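Local coordinates for protein histone-lysine N-methyltransferase, H3 lysine-9 specific SUVH6 (Arabidopsis thaliana, PDB 6A5K) that transfers methyl groups from S-adenosylmethionine to histone H3 and, through its SRA domain, probably binds DNA methylated at non-CG sites, at residues P70-G75 with Y190-L195; K106-I111 with T169-I174; Y196-Y201 with F213-R218. The protein carries 1 engineered substitution. All coordinates share one frame; numbering follows the deposited sequence.

Contact 1: P70-G75 with Y190-L195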
# COMPACT_ATOMS: atom_id res chain seq x y z
N PRO A 70 -17.92 -3.95 8.80
CA PRO A 70 -18.16 -3.59 7.40
C PRO A 70 -16.97 -2.88 6.76
O PRO A 70 -16.43 -1.93 7.32
CB PRO A 70 -19.38 -2.67 7.48
CG PRO A 70 -20.08 -3.09 8.74
CD PRO A 70 -18.97 -3.44 9.69
N GLY A 71 -16.54 -3.36 5.59
CA GLY A 71 -15.46 -2.70 4.87
C GLY A 71 -14.06 -3.09 5.32
O GLY A 71 -13.08 -2.61 4.78
N VAL A 72 -13.98 -3.96 6.33
CA VAL A 72 -12.69 -4.48 6.78
C VAL A 72 -12.56 -5.94 6.35
O VAL A 72 -13.43 -6.76 6.64
CB VAL A 72 -12.52 -4.36 8.31
CG1 VAL A 72 -11.19 -4.98 8.74
CG2 VAL A 72 -12.58 -2.91 8.74
N GLU A 73 -11.47 -6.27 5.67
CA GLU A 73 -11.34 -7.59 5.06
C GLU A 73 -10.15 -8.37 5.59
O GLU A 73 -9.11 -7.79 5.90
CB GLU A 73 -11.25 -7.44 3.53
CG GLU A 73 -12.47 -6.76 2.93
CD GLU A 73 -12.43 -6.67 1.42
OE1 GLU A 73 -11.39 -7.06 0.83
OE2 GLU A 73 -13.43 -6.22 0.81
N VAL A 74 -10.31 -9.69 5.68
CA VAL A 74 -9.23 -10.58 6.06
C VAL A 74 -7.98 -10.28 5.23
O VAL A 74 -8.05 -10.15 4.01
CB VAL A 74 -9.64 -12.06 5.88
CG1 VAL A 74 -8.44 -12.99 5.97
CG2 VAL A 74 -10.71 -12.44 6.90
N GLY A 75 -6.84 -10.13 5.91
CA GLY A 75 -5.59 -9.82 5.23
C GLY A 75 -5.20 -8.35 5.30
O GLY A 75 -4.04 -8.01 5.05
N TYR A 190 0.52 -4.90 11.74
CA TYR A 190 -0.62 -5.67 12.22
C TYR A 190 -1.44 -6.18 11.05
O TYR A 190 -1.58 -5.48 10.05
CB TYR A 190 -1.50 -4.81 13.14
CG TYR A 190 -0.75 -4.22 14.31
CD1 TYR A 190 -0.17 -2.96 14.22
CD2 TYR A 190 -0.58 -4.95 15.48
CE1 TYR A 190 0.54 -2.43 15.29
CE2 TYR A 190 0.12 -4.42 16.55
CZ TYR A 190 0.68 -3.17 16.45
OH TYR A 190 1.38 -2.66 17.52
N VAL A 191 -1.97 -7.38 11.18
CA VAL A 191 -2.78 -8.00 10.13
C VAL A 191 -4.10 -8.53 10.69
O VAL A 191 -4.11 -9.26 11.69
CB VAL A 191 -2.02 -9.15 9.45
CG1 VAL A 191 -2.83 -9.74 8.30
CG2 VAL A 191 -0.66 -8.67 8.95
N TYR A 192 -5.21 -8.17 10.05
CA TYR A 192 -6.50 -8.75 10.40
C TYR A 192 -6.63 -10.18 9.85
O TYR A 192 -6.73 -10.38 8.64
CB TYR A 192 -7.65 -7.88 9.87
CG TYR A 192 -9.00 -8.48 10.17
CD1 TYR A 192 -9.28 -8.99 11.44
CD2 TYR A 192 -9.98 -8.58 9.20
CE1 TYR A 192 -10.50 -9.57 11.73
CE2 TYR A 192 -11.22 -9.15 9.48
CZ TYR A 192 -11.47 -9.64 10.74
OH TYR A 192 -12.68 -10.21 11.03
N ASP A 193 -6.64 -11.16 10.75
CA ASP A 193 -6.62 -12.56 10.34
C ASP A 193 -7.99 -13.23 10.39
O ASP A 193 -8.13 -14.42 10.09
CB ASP A 193 -5.62 -13.36 11.19
CG ASP A 193 -4.21 -13.31 10.62
OD1 ASP A 193 -4.04 -12.90 9.45
OD2 ASP A 193 -3.27 -13.68 11.35
N GLY A 194 -9.01 -12.45 10.75
CA GLY A 194 -10.38 -12.93 10.69
C GLY A 194 -11.00 -13.32 12.02
O GLY A 194 -10.54 -12.91 13.09
N LEU A 195 -12.05 -14.13 11.93
CA LEU A 195 -12.86 -14.47 13.09
C LEU A 195 -12.51 -15.84 13.65
O LEU A 195 -12.31 -16.80 12.90
CB LEU A 195 -14.35 -14.44 12.73
CG LEU A 195 -14.88 -13.09 12.24
CD1 LEU A 195 -16.37 -13.20 11.94
CD2 LEU A 195 -14.63 -12.02 13.28

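Contact 2: K106-I111 with T169-I174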
# COMPACT_ATOMS: atom_id res chain seq x y z
N LYS A 106 -20.03 -10.28 29.61
CA LYS A 106 -19.22 -9.58 28.63
C LYS A 106 -18.44 -10.63 27.86
O LYS A 106 -17.99 -11.61 28.44
CB LYS A 106 -18.28 -8.58 29.30
CG LYS A 106 -19.00 -7.40 29.95
CD LYS A 106 -18.10 -6.68 30.94
CE LYS A 106 -18.81 -5.47 31.55
NZ LYS A 106 -18.04 -4.86 32.66
N VAL A 107 -18.32 -10.43 26.55
CA VAL A 107 -17.54 -11.33 25.73
C VAL A 107 -16.52 -10.52 24.97
O VAL A 107 -16.73 -9.34 24.70
CB VAL A 107 -18.41 -12.13 24.73
CG1 VAL A 107 -19.40 -13.02 25.48
CG2 VAL A 107 -19.13 -11.19 23.76
N ALA A 108 -15.40 -11.15 24.63
CA ALA A 108 -14.37 -10.47 23.84
C ALA A 108 -14.88 -10.15 22.45
O ALA A 108 -15.61 -10.94 21.85
CB ALA A 108 -13.12 -11.31 23.76
N THR A 109 -14.49 -8.99 21.93
CA THR A 109 -14.80 -8.64 20.56
C THR A 109 -13.56 -8.79 19.69
O THR A 109 -13.65 -9.16 18.52
CB THR A 109 -15.31 -7.20 20.45
OG1 THR A 109 -14.38 -6.33 21.10
CG2 THR A 109 -16.69 -7.08 21.11
N SER A 110 -12.40 -8.49 20.26
CA SER A 110 -11.18 -8.55 19.45
C SER A 110 -9.94 -8.69 20.30
O SER A 110 -9.91 -8.24 21.43
CB SER A 110 -11.07 -7.31 18.56
OG SER A 110 -10.96 -6.14 19.35
N ILE A 111 -8.91 -9.33 19.76
CA ILE A 111 -7.63 -9.39 20.44
C ILE A 111 -6.48 -9.05 19.50
O ILE A 111 -6.55 -9.33 18.30
CB ILE A 111 -7.35 -10.80 21.06
CG1 ILE A 111 -7.29 -11.87 19.97
CG2 ILE A 111 -8.40 -11.13 22.11
CD1 ILE A 111 -7.01 -13.28 20.51
N THR A 169 -19.19 -16.98 20.92
CA THR A 169 -19.29 -15.78 20.10
C THR A 169 -17.96 -15.49 19.39
O THR A 169 -16.90 -15.81 19.93
CB THR A 169 -19.70 -14.57 20.95
OG1 THR A 169 -18.94 -14.57 22.16
CG2 THR A 169 -21.18 -14.64 21.29
N PRO A 170 -18.01 -14.89 18.19
CA PRO A 170 -16.79 -14.70 17.41
C PRO A 170 -15.84 -13.65 18.02
O PRO A 170 -16.27 -12.72 18.70
CB PRO A 170 -17.31 -14.24 16.05
CG PRO A 170 -18.60 -13.55 16.37
CD PRO A 170 -19.20 -14.36 17.50
N VAL A 171 -14.55 -13.82 17.75
CA VAL A 171 -13.51 -12.90 18.21
C VAL A 171 -12.64 -12.51 17.02
O VAL A 171 -12.10 -13.38 16.32
CB VAL A 171 -12.63 -13.54 19.32
CG1 VAL A 171 -11.51 -12.59 19.73
CG2 VAL A 171 -13.48 -13.95 20.52
N ARG A 172 -12.49 -11.21 16.77
CA ARG A 172 -11.57 -10.77 15.72
C ARG A 172 -10.13 -10.91 16.19
O ARG A 172 -9.78 -10.46 17.28
CB ARG A 172 -11.84 -9.31 15.31
CG ARG A 172 -13.13 -9.11 14.54
CD ARG A 172 -13.30 -7.65 14.09
NE ARG A 172 -13.35 -6.73 15.23
CZ ARG A 172 -14.43 -6.51 15.98
NH1 ARG A 172 -15.56 -7.16 15.73
NH2 ARG A 172 -14.37 -5.66 17.00
N VAL A 173 -9.29 -11.54 15.37
CA VAL A 173 -7.89 -11.64 15.72
C VAL A 173 -7.04 -10.72 14.85
O VAL A 173 -7.05 -10.82 13.62
CB VAL A 173 -7.39 -13.09 15.60
CG1 VAL A 173 -5.86 -13.15 15.65
CG2 VAL A 173 -8.00 -13.95 16.70
N ILE A 174 -6.35 -9.78 15.50
CA ILE A 174 -5.37 -8.93 14.84
C ILE A 174 -3.99 -9.44 15.24
O ILE A 174 -3.63 -9.44 16.42
CB ILE A 174 -5.53 -7.43 15.22
CG1 ILE A 174 -6.89 -6.88 14.75
CG2 ILE A 174 -4.42 -6.59 14.61
CD1 ILE A 174 -8.00 -7.07 15.76
O HOH W 1 -16.66 -13.32 21.74
O HOH W 2 -15.95 -10.26 17.33

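Contact 3: Y196-Y201 with F213-R218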
# COMPACT_ATOMS: atom_id res chain seq x y z
N TYR A 196 -12.44 -15.91 14.98
CA TYR A 196 -12.07 -17.13 15.68
C TYR A 196 -13.09 -17.44 16.77
O TYR A 196 -13.83 -16.55 17.21
CB TYR A 196 -10.68 -17.01 16.31
CG TYR A 196 -9.51 -17.07 15.35
CD1 TYR A 196 -8.56 -18.08 15.44
CD2 TYR A 196 -9.34 -16.10 14.36
CE1 TYR A 196 -7.48 -18.14 14.58
CE2 TYR A 196 -8.26 -16.15 13.49
CZ TYR A 196 -7.34 -17.17 13.60
OH TYR A 196 -6.27 -17.23 12.74
N LEU A 197 -13.12 -18.69 17.21
CA LEU A 197 -13.88 -19.07 18.39
C LEU A 197 -12.90 -19.44 19.50
O LEU A 197 -11.84 -20.00 19.23
CB LEU A 197 -14.82 -20.24 18.10
CG LEU A 197 -15.99 -19.97 17.13
CD1 LEU A 197 -16.78 -21.24 16.87
CD2 LEU A 197 -16.90 -18.88 17.67
N VAL A 198 -13.25 -19.12 20.74
CA VAL A 198 -12.42 -19.52 21.88
C VAL A 198 -12.88 -20.88 22.40
O VAL A 198 -14.05 -21.07 22.74
CB VAL A 198 -12.47 -18.47 23.01
CG1 VAL A 198 -11.27 -18.63 23.93
CG2 VAL A 198 -12.50 -17.04 22.42
N GLU A 199 -11.96 -21.84 22.45
CA GLU A 199 -12.30 -23.23 22.75
C GLU A 199 -12.06 -23.60 24.20
O GLU A 199 -12.84 -24.34 24.80
CB GLU A 199 -11.50 -24.17 21.84
CG GLU A 199 -11.83 -24.04 20.37
CD GLU A 199 -11.13 -25.09 19.52
OE1 GLU A 199 -9.99 -25.47 19.86
OE2 GLU A 199 -11.73 -25.55 18.52
N LYS A 200 -10.96 -23.10 24.77
CA LYS A 200 -10.62 -23.43 26.15
C LYS A 200 -9.59 -22.46 26.68
O LYS A 200 -8.93 -21.75 25.92
CB LYS A 200 -10.09 -24.86 26.26
CG LYS A 200 -8.76 -25.08 25.56
CD LYS A 200 -8.27 -26.52 25.74
CE LYS A 200 -7.07 -26.82 24.84
NZ LYS A 200 -6.63 -28.24 24.96
N TYR A 201 -9.45 -22.43 28.00
CA TYR A 201 -8.37 -21.66 28.61
C TYR A 201 -7.75 -22.44 29.76
O TYR A 201 -8.33 -23.40 30.28
CB TYR A 201 -8.87 -20.29 29.07
CG TYR A 201 -9.59 -20.28 30.40
CD1 TYR A 201 -8.94 -19.88 31.56
CD2 TYR A 201 -10.93 -20.65 30.49
CE1 TYR A 201 -9.59 -19.87 32.78
CE2 TYR A 201 -11.59 -20.63 31.71
CZ TYR A 201 -10.92 -20.24 32.84
OH TYR A 201 -11.56 -20.22 34.05
N PHE A 213 -2.88 -16.48 32.30
CA PHE A 213 -3.93 -17.20 31.58
C PHE A 213 -3.57 -17.38 30.12
O PHE A 213 -3.03 -16.47 29.49
CB PHE A 213 -5.27 -16.47 31.70
CG PHE A 213 -5.83 -16.45 33.09
CD1 PHE A 213 -5.59 -15.38 33.94
CD2 PHE A 213 -6.59 -17.51 33.55
CE1 PHE A 213 -6.10 -15.37 35.22
CE2 PHE A 213 -7.10 -17.51 34.84
CZ PHE A 213 -6.86 -16.44 35.67
N LYS A 214 -3.87 -18.56 29.58
CA LYS A 214 -3.68 -18.83 28.17
C LYS A 214 -4.98 -19.36 27.57
O LYS A 214 -5.73 -20.06 28.23
CB LYS A 214 -2.54 -19.82 27.95
CG LYS A 214 -1.19 -19.31 28.44
CD LYS A 214 -0.09 -19.62 27.45
CE LYS A 214 1.23 -18.98 27.88
NZ LYS A 214 2.28 -19.12 26.83
N PHE A 215 -5.23 -19.01 26.31
CA PHE A 215 -6.49 -19.31 25.64
C PHE A 215 -6.19 -19.99 24.31
O PHE A 215 -5.27 -19.59 23.60
CB PHE A 215 -7.32 -18.03 25.40
CG PHE A 215 -7.63 -17.26 26.66
CD1 PHE A 215 -6.69 -16.40 27.21
CD2 PHE A 215 -8.86 -17.38 27.28
CE1 PHE A 215 -6.97 -15.68 28.36
CE2 PHE A 215 -9.16 -16.67 28.43
CZ PHE A 215 -8.21 -15.82 28.97
N GLN A 216 -6.97 -21.01 23.95
CA GLN A 216 -6.84 -21.58 22.61
C GLN A 216 -8.01 -21.14 21.75
O GLN A 216 -9.16 -21.32 22.13
CB GLN A 216 -6.77 -23.11 22.67
CG GLN A 216 -6.82 -23.76 21.30
CD GLN A 216 -6.62 -25.26 21.36
OE1 GLN A 216 -5.55 -25.73 21.73
NE2 GLN A 216 -7.65 -26.01 20.99
N LEU A 217 -7.71 -20.56 20.60
CA LEU A 217 -8.72 -20.14 19.64
C LEU A 217 -8.58 -20.92 18.34
O LEU A 217 -7.48 -21.31 17.96
CB LEU A 217 -8.63 -18.64 19.35
CG LEU A 217 -8.86 -17.65 20.50
CD1 LEU A 217 -7.60 -17.50 21.36
CD2 LEU A 217 -9.32 -16.30 19.98
N ARG A 218 -9.70 -21.15 17.67
CA ARG A 218 -9.69 -21.84 16.38
C ARG A 218 -10.46 -21.02 15.35
O ARG A 218 -11.57 -20.55 15.60
CB ARG A 218 -10.28 -23.25 16.50
CG ARG A 218 -10.20 -24.05 15.21
CD ARG A 218 -10.85 -25.43 15.35
NE ARG A 218 -10.21 -26.22 16.41
CZ ARG A 218 -9.20 -27.05 16.21
NH1 ARG A 218 -8.68 -27.20 15.00
NH2 ARG A 218 -8.69 -27.73 17.23

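Contact 1: P70-G75 with Y190-L195
Gly75 and Tyr192 form the one hydrogen bond between loop 70-75 and the start of strand 190-205. Gly75 N donates to Tyr192 O over 2.7 Å, and the N-H...O angle of 176° makes the bond almost straight. Glycine suits this spot because its backbone angles would press a CB against the carbonyl O of the residue before. Val74 CA adds a CA-H...O contact to the same Tyr192 O at 3.6 Å, so two consecutive loop residues converge on one carbonyl.

The tight part lies around the Tyr192 ring. CB of Tyr192 points toward the loop, and with CG anti to the backbone N (chi1 178°) the ring meets Glu73 O at its edge, near the ring plane and 3.5 Å from Tyr192 CD2. Val72 CG1 approaches that carbon, Tyr192 CD2, obliquely at 3.8 Å. Val74 sends CG2 to within 3.8 Å of Gly194 CA, and the bare glycine makes room for that methyl. Asp193 is buried too, its carboxylate satisfied through OD2 by a salt bridge with Arg175.

The outer side is looser. Glu73 is exposed, its CB leads away from the strand, and Glu73 OE1 makes a long, weak ion pair with Arg7. Gly71 O accepts Arg7 NH1, so the loop also ties to helix 5-29. Adhesion to the strand rests mainly on one strong backbone bond, helped by a CA-H...O contact, a carbonyl at the ring edge and valine packing, with neither carboxylate bonded across the contact.

Contact 2: K106-I111 with T169-I174
Ser110 and Ile111 pair with Arg172 and Val173 as parallel strands of the SRA-domain sheet, and Thr109 and Ser110 together face Asp98 on the next strand, a classic beta bulge. Arg172 is gripped from both its backbone ends: Arg172 N donates to Thr109 O at 2.9 Å, and Arg172 O accepts Ile111 N at 2.9 Å. Ile174 N then reaches Ile111 O at 2.8 Å.

The Arg172 side chain starts with CB against Ser110 CB, 3.9 Å away. CG passes Thr109 O, and the chain then bends at chi3 (-61°), which brings the guanidinium back so that Thr109 O sits over the centre of one face. NE lies near Ser110 CB and NH2 beside Thr109 CB. At the tip, NH1 bonds Ile65 O and Gly67 O, while NH2 bonds Ile89 O; arginine suits the place by serving several carbonyls at once. A leucine here would probably deprive the three carbonyls of these guanidinium donors and leave the loop at 65-67 less firmly held.

On the other face, branched Ile111 lies alongside Val173, CG1 to CG2 at 3.9 Å. Toward Pro170 the strands part, and a water donates to both Thr109 O and Pro170 O, 2.8 Å from each.

Contact 3: Y196-Y201 with F213-R218
Leu197 and Arg218 exchange both backbone hydrogen bonds, Leu197 N to Arg218 O and Arg218 N to Leu197 O each at 2.9 Å, in an antiparallel hairpin whose short strand axes run at 139°. A beta bulge at Glu199 shifts the register by one residue, so Val198 faces Leu217 but Lys200 pairs with Gln216.

The bulge turns Glu199 toward the other strand, where its carboxylate serves two donors. Glu199 OE1 accepts Gln216 NE2 at 2.7 Å, nearly along the C-O axis and within the amide plane. Glu199 OE2 takes Arg218 NE at 2.7 Å in a salt bridge, on its syn side but 30° out of the carboxylate plane, while OE2 lies in the guanidinium plane. Asp125 gives Arg218 NH1 a second acidic partner. Two bonds probably restrain the carboxylate's rotation.

The face opposite Gln216 and Arg218 is mostly apolar: Val198, Tyr201 and Phe215 touch helix 156-167, Leu217 strand 126-130. Branched Val198 and Leu217 fill it side by side, CG2 to CD2 4.1 Å. Tyr201 and Phe215 rings, 26° apart, barely overlap; Tyr201 CB approaches Phe215 CD2 at 3.4 Å. Phe213 CD2 meets the Tyr201 ring edge, 3.9 Å from Tyr201 CD1.

From the N terminus, the chain first lays down loop 70-75, then strand 105-113, and passes through helix 156-167 to strand 171-176, where contact 2 closes the first long loop. Only afterwards does strand 190-205 return to residues 70-75 and close contact 1, so contact 2 falls wholly within the span of contact 1. Contact 3 follows in series as a local hairpin, and none of the three cross. Contacts 1 and 3 share strand 190-205, and strand 171-176 of contact 2 pairs antiparallel with it, through Asp193 N to Val173 O and Val171 N to Tyr196 O. All three contacts thus reach one sheet, with 70-75 joining it as a loop.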